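Local coordinates for putative DNA-binding protein (PDB 2HX0) that is of unknown function but binds magnesium and possibly also DNA, at residues V59-A64 with L92-S97. The protein carries 2 engineered substitutions. Numbering follows the deposited sequence.
With MG (magnesium ion), chain B.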
loop_
_atom_site.group_PDB
_atom_site.type_symbol
_atom_site.label_atom_id
_atom_site.label_comp_id
_atom_site.label_asym_id
_atom_site.label_seq_id
_atom_site.Cartn_x
_atom_site.Cartn_y
_atom_site.Cartn_z
ATOM N N VAL A 59 -6.294 19.227 -0.836
ATOM C CA VAL A 59 -5.113 18.392 -0.681
ATOM C C VAL A 59 -3.925 19.247 -0.260
ATOM O O VAL A 59 -3.681 20.309 -0.834
ATOM C CB VAL A 59 -4.768 17.664 -1.998
ATOM C CG1 VAL A 59 -3.547 16.781 -1.796
ATOM C CG2 VAL A 59 -5.954 16.835 -2.461
ATOM N N ALA A 60 -3.200 18.782 0.750
ATOM C CA ALA A 60 -2.036 19.485 1.264
ATOM C C ALA A 60 -0.843 18.543 1.183
ATOM O O ALA A 60 -0.805 17.516 1.864
ATOM C CB ALA A 60 -2.279 19.911 2.711
ATOM N N LEU A 61 0.124 18.891 0.341
ATOM C CA LEU A 61 1.309 18.067 0.158
ATOM C C LEU A 61 2.592 18.876 0.201
ATOM O O LEU A 61 2.631 20.019 -0.247
ATOM C CB LEU A 61 1.249 17.350 -1.193
ATOM C CG LEU A 61 0.170 16.292 -1.404
ATOM C CD1 LEU A 61 0.165 15.852 -2.860
ATOM C CD2 LEU A 61 0.438 15.111 -0.482
ATOM N N ARG A 62 3.641 18.273 0.743
ATOM C CA ARG A 62 4.946 18.913 0.779
ATOM C C ARG A 62 5.771 18.058 -0.176
ATOM O O ARG A 62 6.054 16.895 0.112
ATOM C CB ARG A 62 5.544 18.867 2.186
ATOM C CG ARG A 62 6.816 19.686 2.334
ATOM C CD ARG A 62 7.365 19.601 3.752
ATOM N NE ARG A 62 7.845 18.258 4.061
ATOM C CZ ARG A 62 8.317 17.883 5.246
ATOM N NH1 ARG A 62 8.375 18.751 6.249
ATOM N NH2 ARG A 62 8.736 16.638 5.429
ATOM N N TYR A 63 6.140 18.617 -1.322
ATOM C CA TYR A 63 6.908 17.857 -2.301
ATOM C C TYR A 63 8.347 17.588 -1.872
ATOM O O TYR A 63 8.888 18.275 -1.004
ATOM C CB TYR A 63 6.875 18.568 -3.655
ATOM C CG TYR A 63 5.477 18.736 -4.217
ATOM C CD1 TYR A 63 4.513 17.741 -4.061
ATOM C CD2 TYR A 63 5.123 19.881 -4.925
ATOM C CE1 TYR A 63 3.231 17.882 -4.595
ATOM C CE2 TYR A 63 3.849 20.029 -5.467
ATOM C CZ TYR A 63 2.908 19.027 -5.299
ATOM O OH TYR A 63 1.655 19.172 -5.855
ATOM N N ALA A 64 8.953 16.576 -2.491
ATOM C CA ALA A 64 10.317 16.153 -2.190
ATOM C C ALA A 64 11.330 17.283 -2.038
ATOM O O ALA A 64 11.510 18.096 -2.944
ATOM C CB ALA A 64 10.795 15.175 -3.256
ATOM N N LEU A 92 3.582 10.319 7.060
ATOM C CA LEU A 92 2.666 9.829 6.033
ATOM C C LEU A 92 2.879 10.460 4.667
ATOM O O LEU A 92 3.100 11.662 4.560
ATOM C CB LEU A 92 1.221 10.087 6.475
ATOM C CG LEU A 92 0.840 9.503 7.839
ATOM C CD1 LEU A 92 -0.462 10.104 8.334
ATOM C CD2 LEU A 92 0.734 7.998 7.718
ATOM N N HIS A 93 2.810 9.636 3.629
ATOM C CA HIS A 93 2.948 10.105 2.255
ATOM C C HIS A 93 1.640 9.821 1.538
ATOM O O HIS A 93 0.995 8.803 1.786
ATOM C CB HIS A 93 4.115 9.405 1.558
ATOM C CG HIS A 93 5.455 9.907 1.997
ATOM N ND1 HIS A 93 6.640 9.420 1.488
ATOM C CD2 HIS A 93 5.796 10.872 2.885
ATOM C CE1 HIS A 93 7.653 10.063 2.041
ATOM N NE2 HIS A 93 7.169 10.949 2.893
ATOM N N LEU A 94 1.252 10.728 0.650
ATOM C CA LEU A 94 -0.008 10.608 -0.067
ATOM C C LEU A 94 0.136 10.733 -1.573
ATOM O O LEU A 94 0.942 11.526 -2.061
ATOM C CB LEU A 94 -0.967 11.693 0.435
ATOM C CG LEU A 94 -2.289 11.946 -0.303
ATOM C CD1 LEU A 94 -3.251 10.788 -0.090
ATOM C CD2 LEU A 94 -2.907 13.240 0.214
ATOM N N ALA A 95 -0.649 9.940 -2.299
ATOM C CA ALA A 95 -0.671 9.985 -3.759
ATOM C C ALA A 95 -2.141 10.120 -4.158
ATOM O O ALA A 95 -2.982 9.330 -3.726
ATOM C CB ALA A 95 -0.078 8.704 -4.351
ATOM N N VAL A 96 -2.453 11.139 -4.955
ATOM C CA VAL A 96 -3.825 11.359 -5.406
ATOM C C VAL A 96 -3.873 11.416 -6.930
ATOM O O VAL A 96 -2.872 11.731 -7.574
ATOM C CB VAL A 96 -4.408 12.691 -4.860
ATOM C CG1 VAL A 96 -4.540 12.631 -3.346
ATOM C CG2 VAL A 96 -3.522 13.856 -5.274
ATOM N N SER A 97 -5.029 11.089 -7.499
ATOM C CA SER A 97 -5.211 11.137 -8.949
ATOM C C SER A 97 -6.319 12.136 -9.267
ATOM O O SER A 97 -7.237 12.329 -8.467
ATOM C CB SER A 97 -5.572 9.752 -9.500
ATOM O OG SER A 97 -6.782 9.265 -8.942
HETATM MG MG MG B . 8.252 12.171 4.362
HETATM O O HOH W 1 10.570 11.336 3.860
#
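One residue before L94, whose side chain meets both V59 and L61, H93 binds a magnesium ion through NE2 at 2.2 Å. Its ring is held at a second point, because ND1 hydrogen-bonds to the backbone O of V78 of the second subunit; together the two bonds fix the ring's rotation. H91 and H107 of the same chain complete the protein ligands of the metal, and a water also binds it, its O 2.5 Å from the magnesium, at the edge of the H93 ring and in its plane.

In the antiparallel sheet of this PCC domain, strand 103-108 lies between strands 59-62 and 89-97, so the two segments meet through apolar side chains without a hydrogen bond across them. The L94 side chain is directed at segment 59-64, and CG anti to the backbone N (chi1 170°) brings CD2 up to both V59 and L61. L61 crosses it at about a right angle, CD2 reaching L94 CB at 3.8 Å and L94 CD2 at 3.9 Å. Two residues earlier, the V59 side chain crosses that of L94 at a slant, its CG1 meeting L94 CD2 at 4.1 Å. L56 of strand 47-56 and C112 also pack on L94, while V59 touches F76.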